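Local coordinates for protein homospermidine synthase (Legionella pneumophila subsp. pneumophila str. Philadelphia 1, PDB 2PH5) that probably makes the polyamine homospermidine as an NAD-binding transferase, with the dinucleotide held in a Rossmann-type domain, at residues A[199-204]-A[460-465]; A[456-461]-A[466-471]; A[94-99]-A[108-113]; A[115-120]-A[135-140]. All blocks are in the same frame, centred on the assembly; numbering follows the deposited sequence.

Contact 1: residues A[199-204]-A[460-465]; sequences GIKVIH and LSDPWQ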
# COMPACT_ATOMS: atom_id res chain seq x y z
N GLY A 199 -18.24 6.49 -30.26
CA GLY A 199 -17.26 5.42 -30.11
C GLY A 199 -16.79 5.07 -28.71
O GLY A 199 -15.77 4.41 -28.52
N ILE A 200 -17.55 5.52 -27.72
CA ILE A 200 -17.23 5.26 -26.34
C ILE A 200 -17.36 3.78 -26.06
O ILE A 200 -18.45 3.22 -26.15
CB ILE A 200 -18.19 6.00 -25.41
CG1 ILE A 200 -18.24 7.48 -25.79
CG2 ILE A 200 -17.72 5.85 -23.97
CD1 ILE A 200 -16.90 8.18 -25.72
N LYS A 201 -16.24 3.15 -25.72
CA LYS A 201 -16.23 1.73 -25.43
C LYS A 201 -16.21 1.47 -23.92
O LYS A 201 -16.68 0.43 -23.46
CB LYS A 201 -15.01 1.08 -26.07
CG LYS A 201 -15.03 1.07 -27.59
CD LYS A 201 -13.72 0.51 -28.12
CE LYS A 201 -13.77 0.31 -29.62
NZ LYS A 201 -12.57 -0.46 -30.05
N VAL A 202 -15.66 2.41 -23.17
CA VAL A 202 -15.57 2.26 -21.73
C VAL A 202 -15.50 3.60 -21.00
O VAL A 202 -14.81 4.53 -21.44
CB VAL A 202 -14.35 1.37 -21.34
CG1 VAL A 202 -13.11 1.86 -22.05
CG2 VAL A 202 -14.12 1.37 -19.83
N ILE A 203 -16.22 3.69 -19.89
CA ILE A 203 -16.26 4.88 -19.05
C ILE A 203 -15.77 4.54 -17.65
O ILE A 203 -16.27 3.60 -17.03
CB ILE A 203 -17.70 5.44 -18.90
CG1 ILE A 203 -18.22 5.98 -20.24
CG2 ILE A 203 -17.72 6.53 -17.85
CD1 ILE A 203 -19.60 6.64 -20.12
N HIS A 204 -14.81 5.29 -17.14
CA HIS A 204 -14.30 5.06 -15.79
C HIS A 204 -14.63 6.26 -14.91
O HIS A 204 -14.71 7.40 -15.39
CB HIS A 204 -12.77 4.93 -15.76
CG HIS A 204 -12.25 3.60 -16.24
ND1 HIS A 204 -10.90 3.36 -16.41
CD2 HIS A 204 -12.89 2.46 -16.59
CE1 HIS A 204 -10.73 2.12 -16.85
NE2 HIS A 204 -11.92 1.56 -16.96
N LEU A 460 -3.40 -6.29 -28.32
CA LEU A 460 -2.97 -5.14 -29.11
C LEU A 460 -4.06 -4.65 -30.06
O LEU A 460 -4.03 -3.51 -30.50
CB LEU A 460 -1.72 -5.51 -29.92
CG LEU A 460 -0.51 -5.90 -29.07
CD1 LEU A 460 0.62 -6.39 -29.95
CD2 LEU A 460 -0.08 -4.69 -28.25
N SER A 461 -5.01 -5.53 -30.35
CA SER A 461 -6.11 -5.22 -31.25
C SER A 461 -6.98 -4.07 -30.76
O SER A 461 -7.39 -3.20 -31.53
CB SER A 461 -6.97 -6.47 -31.43
OG SER A 461 -8.30 -6.14 -31.75
N ASP A 462 -7.29 -4.08 -29.47
CA ASP A 462 -8.13 -3.04 -28.91
C ASP A 462 -7.69 -2.78 -27.48
O ASP A 462 -8.00 -3.55 -26.56
CB ASP A 462 -9.59 -3.50 -28.94
CG ASP A 462 -10.51 -2.51 -28.30
OD1 ASP A 462 -11.70 -2.86 -28.10
OD2 ASP A 462 -10.06 -1.38 -28.01
N PRO A 463 -6.99 -1.66 -27.27
CA PRO A 463 -6.48 -1.26 -25.96
C PRO A 463 -7.58 -1.06 -24.93
O PRO A 463 -7.36 -1.22 -23.73
CB PRO A 463 -5.72 0.02 -26.26
CG PRO A 463 -6.50 0.61 -27.38
CD PRO A 463 -6.81 -0.57 -28.25
N TRP A 464 -8.77 -0.74 -25.40
CA TRP A 464 -9.87 -0.52 -24.48
C TRP A 464 -10.56 -1.78 -24.00
O TRP A 464 -11.67 -1.72 -23.48
CB TRP A 464 -10.86 0.42 -25.13
CG TRP A 464 -10.19 1.66 -25.59
CD1 TRP A 464 -10.27 2.21 -26.83
CD2 TRP A 464 -9.36 2.52 -24.81
NE1 TRP A 464 -9.54 3.37 -26.88
CE2 TRP A 464 -8.98 3.59 -25.65
CE3 TRP A 464 -8.91 2.50 -23.48
CZ2 TRP A 464 -8.16 4.64 -25.21
CZ3 TRP A 464 -8.09 3.55 -23.04
CH2 TRP A 464 -7.73 4.60 -23.91
N GLN A 465 -9.91 -2.93 -24.15
CA GLN A 465 -10.48 -4.19 -23.70
C GLN A 465 -10.18 -4.39 -22.22
O GLN A 465 -9.05 -4.17 -21.77
CB GLN A 465 -9.87 -5.37 -24.47
CG GLN A 465 -10.37 -5.49 -25.89
CD GLN A 465 -11.75 -6.11 -25.98
OE1 GLN A 465 -12.59 -5.67 -26.75
NE2 GLN A 465 -11.98 -7.14 -25.19
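Lys201 reaches across to the turn at Asp462 and Trp464, and its side chain carries the polar part of the contact. From CB the chain leaves with CG beside the backbone N (chi1 -67°) and then runs fully extended. CB and CG make no close approach to the turn. CD lies between the two partners, 3.9 Å from Asp462 OD1 and, oblique to the indole, 4.1 Å from Trp464 CD1, the lysine crossing that side chain at about a right angle. CE runs on past the same oxygen, and NZ ends on the carboxylate, 3.2 Å from Asp462 OD1, in a salt bridge whose hydrogen bond is weak. NZ is also 3.4 Å from Asp462 OD2, so both oxygens are near the charge, with OD1 the closer.

Val202 adds the apolar part. Its CG1 touches Trp464 CB at 4.1 Å, while Met364 of strand 352-364 packs against both residues. One face of the indole is partly covered by Pro463 CG, and the Trp464 carbonyl is bonded to His246.

The acid is also tied into its own loop. Asp462 OD2 accepts from Trp464 N at 3.0 Å, with the donor well above the carboxylate plane, and Gln465 N bonds back to Asp462 O at 3.1 Å. The same aspartate therefore orders its loop and receives the lysine. On one side stands an Asx turn built into a type I beta turn just ahead of helix 466-469; on the other is a classic beta bulge, Lys201 and Val202 opposite Met364, at the start of strand 202-213 in the mixed sheet.

Contact 2: residues A[456-461]-A[466-471]; sequences EEVDLS and FFNIRV
A side-chain amide bridging to backbone joins the short helix 466-469 to the loop before it, with Asn468 gripping Asp459 at both ends of the residue. Asp459 N donates to Asn468 OD1 at 2.6 Å, nearly straight at 170° and lying in the carbonyl plane on a lone pair. Asn468 ND2 returns a bond of 3.1 Å to Asp459 O, this one bent and tilted out of the amide plane. Two bonds of opposite sense thus fix the rotation of the buried amide, which reaches the loop because CG is set beside its own backbone N (chi1 -60°). Val458 comes across the amide at about a right angle, its CB 3.2 Å from Asn468 OD1.

The helix is barely one turn long, closed by Arg470 N on Phe466 O, and belongs to the C-terminal tail, which lies against strand 275-278. On its loop side the ring of Phe467 meets residue 457: CE2 comes 3.6 Å from Glu457 O, and CZ 3.7 Å from Glu457 OE2, with carboxylate and ring planes 59° apart. Asp459 N sits at the edge of the same ring, near its plane, and His249 stacks with it while also bonding Asp459 OD1.

Further along, Glu456 stretches out toward Arg470 and Val471. Although poorly ordered, its carboxylate has partners beyond them, OE1 taking the backbone N of Asn472 and OE2 forming a salt bridge with Arg277.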
# COMPACT_ATOMS: atom_id res chain seq x y z
N GLU A 456 2.78 -9.11 -19.38
CA GLU A 456 1.39 -9.48 -19.12
C GLU A 456 0.67 -9.59 -20.46
O GLU A 456 0.73 -8.68 -21.28
CB GLU A 456 0.71 -8.43 -18.23
CG GLU A 456 -0.79 -8.65 -18.03
CD GLU A 456 -1.41 -7.74 -16.97
OE1 GLU A 456 -2.66 -7.73 -16.84
OE2 GLU A 456 -0.66 -7.03 -16.26
N GLU A 457 -0.01 -10.71 -20.68
CA GLU A 457 -0.73 -10.93 -21.93
C GLU A 457 -1.67 -9.77 -22.22
O GLU A 457 -2.50 -9.40 -21.39
CB GLU A 457 -1.51 -12.25 -21.85
CG GLU A 457 -1.87 -12.86 -23.19
CD GLU A 457 -2.47 -14.24 -23.04
OE1 GLU A 457 -1.83 -15.10 -22.39
OE2 GLU A 457 -3.58 -14.48 -23.58
N VAL A 458 -1.53 -9.18 -23.40
CA VAL A 458 -2.37 -8.05 -23.78
C VAL A 458 -3.01 -8.27 -25.14
O VAL A 458 -2.59 -9.13 -25.90
CB VAL A 458 -1.56 -6.75 -23.82
CG1 VAL A 458 -1.03 -6.42 -22.43
CG2 VAL A 458 -0.41 -6.90 -24.80
N ASP A 459 -4.02 -7.47 -25.44
CA ASP A 459 -4.73 -7.54 -26.71
C ASP A 459 -4.43 -6.24 -27.47
O ASP A 459 -5.10 -5.22 -27.28
CB ASP A 459 -6.23 -7.70 -26.43
CG ASP A 459 -7.04 -7.90 -27.69
OD1 ASP A 459 -8.26 -8.16 -27.57
OD2 ASP A 459 -6.48 -7.80 -28.80
N LEU A 460 -3.40 -6.29 -28.32
CA LEU A 460 -2.97 -5.14 -29.11
C LEU A 460 -4.06 -4.65 -30.06
O LEU A 460 -4.03 -3.51 -30.50
CB LEU A 460 -1.72 -5.51 -29.92
CG LEU A 460 -0.51 -5.90 -29.07
CD1 LEU A 460 0.62 -6.39 -29.95
CD2 LEU A 460 -0.08 -4.69 -28.25
N SER A 461 -5.01 -5.53 -30.35
CA SER A 461 -6.11 -5.22 -31.25
C SER A 461 -6.98 -4.07 -30.76
O SER A 461 -7.39 -3.20 -31.53
CB SER A 461 -6.97 -6.47 -31.43
OG SER A 461 -8.30 -6.14 -31.75
N PHE A 466 -11.19 -4.81 -21.45
CA PHE A 466 -11.00 -5.03 -20.02
C PHE A 466 -9.80 -5.95 -19.79
O PHE A 466 -9.09 -5.84 -18.78
CB PHE A 466 -12.26 -5.62 -19.40
CG PHE A 466 -12.23 -5.67 -17.90
CD1 PHE A 466 -12.26 -6.90 -17.23
CD2 PHE A 466 -12.14 -4.50 -17.14
CE1 PHE A 466 -12.21 -6.95 -15.84
CE2 PHE A 466 -12.08 -4.54 -15.75
CZ PHE A 466 -12.12 -5.77 -15.10
N PHE A 467 -9.55 -6.84 -20.74
CA PHE A 467 -8.43 -7.77 -20.67
C PHE A 467 -7.11 -7.01 -20.48
O PHE A 467 -6.19 -7.51 -19.82
CB PHE A 467 -8.40 -8.59 -21.97
CG PHE A 467 -7.47 -9.77 -21.94
CD1 PHE A 467 -7.76 -10.89 -21.18
CD2 PHE A 467 -6.32 -9.77 -22.71
CE1 PHE A 467 -6.92 -12.00 -21.18
CE2 PHE A 467 -5.46 -10.87 -22.72
CZ PHE A 467 -5.76 -11.99 -21.96
N ASN A 468 -7.00 -5.80 -21.04
CA ASN A 468 -5.78 -4.99 -20.92
C ASN A 468 -5.79 -4.07 -19.70
O ASN A 468 -4.74 -3.75 -19.14
CB ASN A 468 -5.56 -4.11 -22.15
CG ASN A 468 -5.41 -4.90 -23.43
OD1 ASN A 468 -4.60 -5.83 -23.52
ND2 ASN A 468 -6.19 -4.53 -24.45
N ILE A 469 -6.98 -3.64 -19.29
CA ILE A 469 -7.11 -2.73 -18.16
C ILE A 469 -6.92 -3.41 -16.80
O ILE A 469 -6.20 -2.89 -15.94
CB ILE A 469 -8.46 -1.99 -18.23
CG1 ILE A 469 -8.46 -1.10 -19.48
CG2 ILE A 469 -8.68 -1.15 -16.97
CD1 ILE A 469 -9.83 -0.64 -19.94
N ARG A 470 -7.53 -4.57 -16.61
CA ARG A 470 -7.36 -5.26 -15.34
C ARG A 470 -5.92 -5.74 -15.16
O ARG A 470 -5.39 -6.46 -16.00
CB ARG A 470 -8.28 -6.46 -15.24
CG ARG A 470 -8.17 -7.11 -13.87
CD ARG A 470 -8.74 -8.48 -13.89
NE ARG A 470 -8.65 -9.12 -12.59
CZ ARG A 470 -9.32 -10.23 -12.29
NH1 ARG A 470 -9.20 -10.78 -11.08
NH2 ARG A 470 -10.12 -10.77 -13.19
N VAL A 471 -5.32 -5.35 -14.04
CA VAL A 471 -3.96 -5.73 -13.73
C VAL A 471 -3.93 -7.18 -13.27
O VAL A 471 -4.13 -7.48 -12.10
CB VAL A 471 -3.40 -4.82 -12.61
CG1 VAL A 471 -1.98 -5.24 -12.25
CG2 VAL A 471 -3.43 -3.38 -13.09

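Contact 3: residues A[94-99]-A[108-113]; sequences ISSLAL and ALYINA. With NAD (nicotinamide-adenine-dinucleotide), chain C.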
# COMPACT_ATOMS: atom_id res chain seq x y z
N ILE A 94 -30.75 3.57 7.97
CA ILE A 94 -32.17 3.91 8.00
C ILE A 94 -32.77 3.76 6.60
O ILE A 94 -32.24 4.29 5.63
CB ILE A 94 -32.43 5.35 8.49
CG1 ILE A 94 -31.80 5.57 9.86
CG2 ILE A 94 -33.93 5.60 8.59
CD1 ILE A 94 -31.98 6.99 10.39
N SER A 95 -33.89 3.06 6.52
CA SER A 95 -34.57 2.81 5.25
C SER A 95 -34.94 4.04 4.41
O SER A 95 -35.87 4.77 4.74
CB SER A 95 -35.83 1.97 5.52
OG SER A 95 -36.68 1.91 4.39
N SER A 96 -34.21 4.26 3.32
CA SER A 96 -34.48 5.39 2.43
C SER A 96 -35.91 5.25 1.91
O SER A 96 -36.65 6.23 1.82
CB SER A 96 -33.53 5.38 1.24
OG SER A 96 -32.17 5.32 1.65
N LEU A 97 -36.29 4.03 1.57
CA LEU A 97 -37.63 3.74 1.06
C LEU A 97 -38.68 4.19 2.06
O LEU A 97 -39.64 4.87 1.70
CB LEU A 97 -37.78 2.24 0.83
CG LEU A 97 -39.08 1.73 0.20
CD1 LEU A 97 -39.27 2.30 -1.20
CD2 LEU A 97 -39.00 0.21 0.15
N ALA A 98 -38.47 3.83 3.32
CA ALA A 98 -39.40 4.20 4.37
C ALA A 98 -39.46 5.71 4.53
O ALA A 98 -40.54 6.29 4.66
CB ALA A 98 -39.00 3.52 5.68
N LEU A 99 -38.29 6.36 4.53
CA LEU A 99 -38.22 7.82 4.67
C LEU A 99 -38.88 8.53 3.47
O LEU A 99 -39.59 9.52 3.64
CB LEU A 99 -36.76 8.25 4.80
CG LEU A 99 -36.06 8.52 6.14
CD1 LEU A 99 -36.79 7.94 7.34
CD2 LEU A 99 -34.66 7.97 6.03
N ALA A 108 -43.42 16.62 2.06
CA ALA A 108 -42.09 17.22 2.19
C ALA A 108 -41.07 16.70 1.16
O ALA A 108 -41.17 15.58 0.68
CB ALA A 108 -41.56 17.00 3.61
N LEU A 109 -40.10 17.55 0.83
CA LEU A 109 -39.04 17.20 -0.13
C LEU A 109 -38.07 16.22 0.51
O LEU A 109 -38.03 16.06 1.73
CB LEU A 109 -38.28 18.46 -0.55
CG LEU A 109 -38.69 19.17 -1.84
CD1 LEU A 109 -40.11 18.76 -2.27
CD2 LEU A 109 -38.57 20.67 -1.63
N TYR A 110 -37.25 15.57 -0.31
CA TYR A 110 -36.30 14.62 0.24
C TYR A 110 -35.14 14.45 -0.71
O TYR A 110 -35.31 14.59 -1.92
CB TYR A 110 -36.99 13.27 0.45
CG TYR A 110 -36.06 12.13 0.78
CD1 TYR A 110 -35.24 11.56 -0.20
CD2 TYR A 110 -36.00 11.60 2.07
CE1 TYR A 110 -34.40 10.49 0.09
CE2 TYR A 110 -35.16 10.52 2.37
CZ TYR A 110 -34.36 9.97 1.37
OH TYR A 110 -33.56 8.89 1.63
N ILE A 111 -33.96 14.18 -0.15
CA ILE A 111 -32.74 13.95 -0.91
C ILE A 111 -31.82 13.03 -0.09
O ILE A 111 -31.94 12.97 1.13
CB ILE A 111 -31.96 15.26 -1.19
CG1 ILE A 111 -30.76 14.98 -2.08
CG2 ILE A 111 -31.42 15.85 0.11
CD1 ILE A 111 -30.09 16.22 -2.60
N ASN A 112 -30.93 12.31 -0.76
CA ASN A 112 -29.96 11.48 -0.07
C ASN A 112 -28.75 11.33 -0.96
O ASN A 112 -28.80 11.61 -2.16
CB ASN A 112 -30.54 10.09 0.31
CG ASN A 112 -30.63 9.11 -0.87
OD1 ASN A 112 -31.07 7.97 -0.70
ND2 ASN A 112 -30.22 9.54 -2.05
N ALA A 113 -27.64 10.90 -0.36
CA ALA A 113 -26.41 10.70 -1.11
C ALA A 113 -26.23 9.21 -1.37
O ALA A 113 -25.25 8.80 -2.00
CB ALA A 113 -25.24 11.28 -0.32
PA NAD C . -21.25 8.73 9.00
O1A NAD C . -21.23 7.31 9.50
O2A NAD C . -20.05 9.57 9.25
O5B NAD C . -22.54 9.52 9.58
C5B NAD C . -23.84 8.92 9.54
C4B NAD C . -24.69 9.54 10.66
O4B NAD C . -25.94 8.89 10.60
C3B NAD C . -24.14 9.34 12.07
O3B NAD C . -24.01 10.59 12.74
C2B NAD C . -25.15 8.44 12.74
O2B NAD C . -25.31 8.64 14.12
C1B NAD C . -26.42 8.67 11.91
N9A NAD C . -27.34 7.53 11.84
C8A NAD C . -26.95 6.18 11.90
N7A NAD C . -27.85 5.43 12.58
C5A NAD C . -28.82 6.28 12.98
C6A NAD C . -29.99 6.06 13.71
N6A NAD C . -30.38 4.87 14.15
N1A NAD C . -30.78 7.17 13.97
C2A NAD C . -30.45 8.44 13.54
N3A NAD C . -29.31 8.68 12.81
C4A NAD C . -28.52 7.59 12.56
O3 NAD C . -21.45 8.61 7.44
PN NAD C . -21.65 9.69 6.27
O1N NAD C . -20.71 9.33 5.18
O2N NAD C . -21.56 11.06 6.89
O5D NAD C . -23.13 9.24 5.96
C5D NAD C . -23.97 9.76 4.96
C4D NAD C . -23.87 8.79 3.81
O4D NAD C . -23.52 9.49 2.64
C3D NAD C . -23.94 7.32 3.45
O3D NAD C . -25.27 6.89 3.23
C2D NAD C . -23.07 7.26 2.20
O2D NAD C . -23.34 6.15 1.39
C1D NAD C . -23.33 8.61 1.55
N1N NAD C . -22.20 9.21 0.80
C2N NAD C . -22.34 9.51 -0.54
C3N NAD C . -21.25 10.10 -1.21
C7N NAD C . -21.32 10.47 -2.65
O7N NAD C . -20.20 11.05 -3.20
N7N NAD C . -22.39 10.28 -3.39
C4N NAD C . -20.03 10.38 -0.52
C5N NAD C . -19.93 10.06 0.85
C6N NAD C . -20.99 9.48 1.51
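The first turn of helix 96-106 lies over strand 109-112, with Ser96 CA 8.0 Å from Asn112 CA and Leu99 CA 8.3 Å from Tyr110 CA. Tyr110 fills most of the gap. Its CG stands opposite the backbone N (chi1 170°), which sends the ring up from the strand to the helix. There CE2 meets Leu99 CB at 3.7 Å, an oblique approach to the ring, and the hydroxyl oxygen ends 3.5 Å from Ser96 CB. These are van der Waals touches. The polar partner of the Tyr110 hydroxyl is Asp89 on the neighbouring strand, and the Ser96 hydroxyl is bonded to Glu116 N, so both buried oxygens are satisfied from outside the pair. Asn112 completes the patch, its side chain facing that of Ser96.

Strand 86-89, helix 96-106 and strand 109-112 form a beta-alpha-beta unit of the parallel Rossmann sheet, and this packing seats the helix on the second strand of the crossover. The helix starts cleanly: Ser95 is its N-cap, with OG accepting from Ala98 N at 2.8 Å and an angle of 156°.

At their cofactor ends the two segments meet opposite halves of NAD. Ile94 lays its CD1 over one face of the adenine six-membered ring, 3.8 Å from NAD N1A. Ala113, just past the strand, holds the nicotinamide side: its carbonyl oxygen is 3.3 Å from NAD C2N, and CB packs on the same ring carbon at 3.4 Å, close to the ribose as well.

Contact 4: residues A[115-120]-A[135-140]; sequences TEPWKE and YSLREE
CD2 of Leu137 packs on one face of the Pro117 ring, with CD1 off its rim. CD2 lies a little off centre toward the CB corner of the ring, 3.4 Å from Pro117 CB; CD1, on the same side of the plane, lies beyond the rim next to CD, 3.7 Å from Pro117 CD. The leucine side chain crosses the proline at about a right angle. With its CG beside the backbone N (chi1 -83°) and CD1 carried on straight from CA (chi2 178°), it projects from helix 134-142 and brings CD2 against the ring and CD1 past its edge. The indole of Trp118, the next flat group, turns elsewhere and meets Tyr73 with the planes about 55° apart.

Thr115 covers Leu137 nearer the helix backbone. Its methyl CG2 is 3.8 Å from Leu137 O and 4.1 Å from Leu137 CB, the two side chains sliding past each other in opposite directions, while Leu137 CD1 approaches Thr115 O at 4.0 Å. The buried leucine is therefore held between residues two apart on an extended loop, by apolar packing.

Between them Glu116 points away from the helix and comes within about 4 Å of NAD, which it touches as part of the pocket. The alternation is that of an extended segment, one side to the helix and the other to the cofactor. What the packing joins is helix 134-142 to the loop that follows strand 109-112, in a Rossmann-type domain at the rim of the NAD site.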
# COMPACT_ATOMS: atom_id res chain seq x y z
N THR A 115 -28.79 5.19 -1.27
CA THR A 115 -29.95 4.42 -0.83
C THR A 115 -29.53 3.42 0.24
O THR A 115 -28.62 2.63 0.03
CB THR A 115 -30.62 3.69 -2.01
OG1 THR A 115 -31.21 4.66 -2.88
CG2 THR A 115 -31.70 2.74 -1.50
N GLU A 116 -30.19 3.47 1.39
CA GLU A 116 -29.86 2.58 2.50
C GLU A 116 -31.09 1.87 3.06
O GLU A 116 -32.21 2.37 2.99
CB GLU A 116 -29.20 3.40 3.62
CG GLU A 116 -27.87 4.02 3.26
CD GLU A 116 -26.71 3.07 3.44
OE1 GLU A 116 -26.62 2.45 4.53
OE2 GLU A 116 -25.87 2.94 2.52
N PRO A 117 -30.89 0.68 3.64
CA PRO A 117 -31.96 -0.13 4.23
C PRO A 117 -31.90 0.03 5.75
O PRO A 117 -31.05 0.76 6.26
CB PRO A 117 -31.58 -1.53 3.81
CG PRO A 117 -30.09 -1.51 4.06
CD PRO A 117 -29.66 -0.13 3.50
N TRP A 118 -32.78 -0.66 6.48
CA TRP A 118 -32.76 -0.59 7.93
C TRP A 118 -31.52 -1.33 8.44
O TRP A 118 -31.09 -2.32 7.82
CB TRP A 118 -34.01 -1.23 8.53
CG TRP A 118 -35.24 -0.39 8.43
CD1 TRP A 118 -36.35 -0.63 7.66
CD2 TRP A 118 -35.50 0.84 9.12
NE1 TRP A 118 -37.28 0.37 7.83
CE2 TRP A 118 -36.78 1.28 8.72
CE3 TRP A 118 -34.78 1.61 10.04
CZ2 TRP A 118 -37.35 2.46 9.21
CZ3 TRP A 118 -35.34 2.78 10.53
CH2 TRP A 118 -36.62 3.19 10.11
N LYS A 119 -30.95 -0.87 9.55
CA LYS A 119 -29.76 -1.51 10.11
C LYS A 119 -30.03 -2.96 10.49
O LYS A 119 -31.02 -3.26 11.16
CB LYS A 119 -29.28 -0.75 11.36
CG LYS A 119 -27.90 -1.18 11.84
CD LYS A 119 -27.53 -0.54 13.17
CE LYS A 119 -28.37 -1.10 14.31
NZ LYS A 119 -28.06 -2.54 14.57
N GLU A 120 -29.16 -3.87 10.06
CA GLU A 120 -29.31 -5.28 10.39
C GLU A 120 -27.96 -5.99 10.33
O GLU A 120 -27.07 -5.68 11.13
CB GLU A 120 -30.31 -5.95 9.45
CG GLU A 120 -31.76 -5.78 9.90
CD GLU A 120 -32.77 -5.94 8.78
OE1 GLU A 120 -32.88 -5.02 7.93
OE2 GLU A 120 -33.44 -7.00 8.74
N TYR A 135 -28.47 -4.01 -5.59
CA TYR A 135 -29.41 -4.05 -6.70
C TYR A 135 -30.85 -3.94 -6.20
O TYR A 135 -31.59 -3.04 -6.60
CB TYR A 135 -29.24 -5.36 -7.48
CG TYR A 135 -30.22 -5.53 -8.63
CD1 TYR A 135 -30.87 -6.75 -8.84
CD2 TYR A 135 -30.50 -4.47 -9.51
CE1 TYR A 135 -31.78 -6.91 -9.89
CE2 TYR A 135 -31.40 -4.63 -10.56
CZ TYR A 135 -32.04 -5.85 -10.74
OH TYR A 135 -32.94 -6.00 -11.77
N SER A 136 -31.24 -4.86 -5.31
CA SER A 136 -32.59 -4.89 -4.75
C SER A 136 -32.97 -3.55 -4.13
O SER A 136 -34.05 -3.03 -4.40
CB SER A 136 -32.71 -6.00 -3.69
OG SER A 136 -31.79 -5.81 -2.62
N LEU A 137 -32.09 -3.01 -3.30
CA LEU A 137 -32.34 -1.73 -2.65
C LEU A 137 -32.78 -0.66 -3.63
O LEU A 137 -33.69 0.12 -3.33
CB LEU A 137 -31.08 -1.26 -1.92
CG LEU A 137 -30.84 -1.83 -0.53
CD1 LEU A 137 -29.53 -1.29 0.02
CD2 LEU A 137 -32.00 -1.47 0.39
N ARG A 138 -32.13 -0.62 -4.79
CA ARG A 138 -32.45 0.37 -5.81
C ARG A 138 -33.78 0.04 -6.48
O ARG A 138 -34.64 0.90 -6.61
CB ARG A 138 -31.33 0.45 -6.85
CG ARG A 138 -30.99 1.86 -7.29
CD ARG A 138 -31.63 2.27 -8.62
NE ARG A 138 -31.04 1.56 -9.76
CZ ARG A 138 -31.21 1.88 -11.04
NH1 ARG A 138 -30.64 1.15 -11.97
NH2 ARG A 138 -31.95 2.92 -11.38
N GLU A 139 -33.95 -1.21 -6.91
CA GLU A 139 -35.19 -1.59 -7.56
C GLU A 139 -36.37 -1.48 -6.62
O GLU A 139 -37.46 -1.09 -7.03
CB GLU A 139 -35.10 -3.01 -8.12
CG GLU A 139 -34.73 -3.06 -9.59
CD GLU A 139 -35.69 -3.91 -10.40
OE1 GLU A 139 -35.65 -5.16 -10.26
OE2 GLU A 139 -36.49 -3.34 -11.18
N GLU A 140 -36.15 -1.80 -5.35
CA GLU A 140 -37.21 -1.73 -4.35
C GLU A 140 -37.77 -0.32 -4.26
O GLU A 140 -38.98 -0.12 -4.16
CB GLU A 140 -36.67 -2.14 -2.98
CG GLU A 140 -37.72 -2.37 -1.91
CD GLU A 140 -37.11 -2.65 -0.54
OE1 GLU A 140 -37.82 -3.16 0.36
OE2 GLU A 140 -35.90 -2.35 -0.37

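From the N terminus, contact 3 comes first and closes the short connection from helix 96-106 into strand 109-112. Contact 4 follows in series, closing the loop between 115-120 and helix 134-142, of which residues 121-130 are not modelled. The two touch, Leu97 CD2 lying 3.5 Å from Glu140 CD, and both belong to the NAD-binding part. The chain then opens contact 1 at 199-204, which spans 255 residues before 460-465 closes it. Contact 2 opens inside that span and closes beyond it, so contacts 1 and 2 cross, sharing Leu460 and Ser461; together they fix the C-terminal tail beside the mixed sheet. Contacts 2 and 3 lie on opposite sides of the chain's centre, their centres about 42 Å apart.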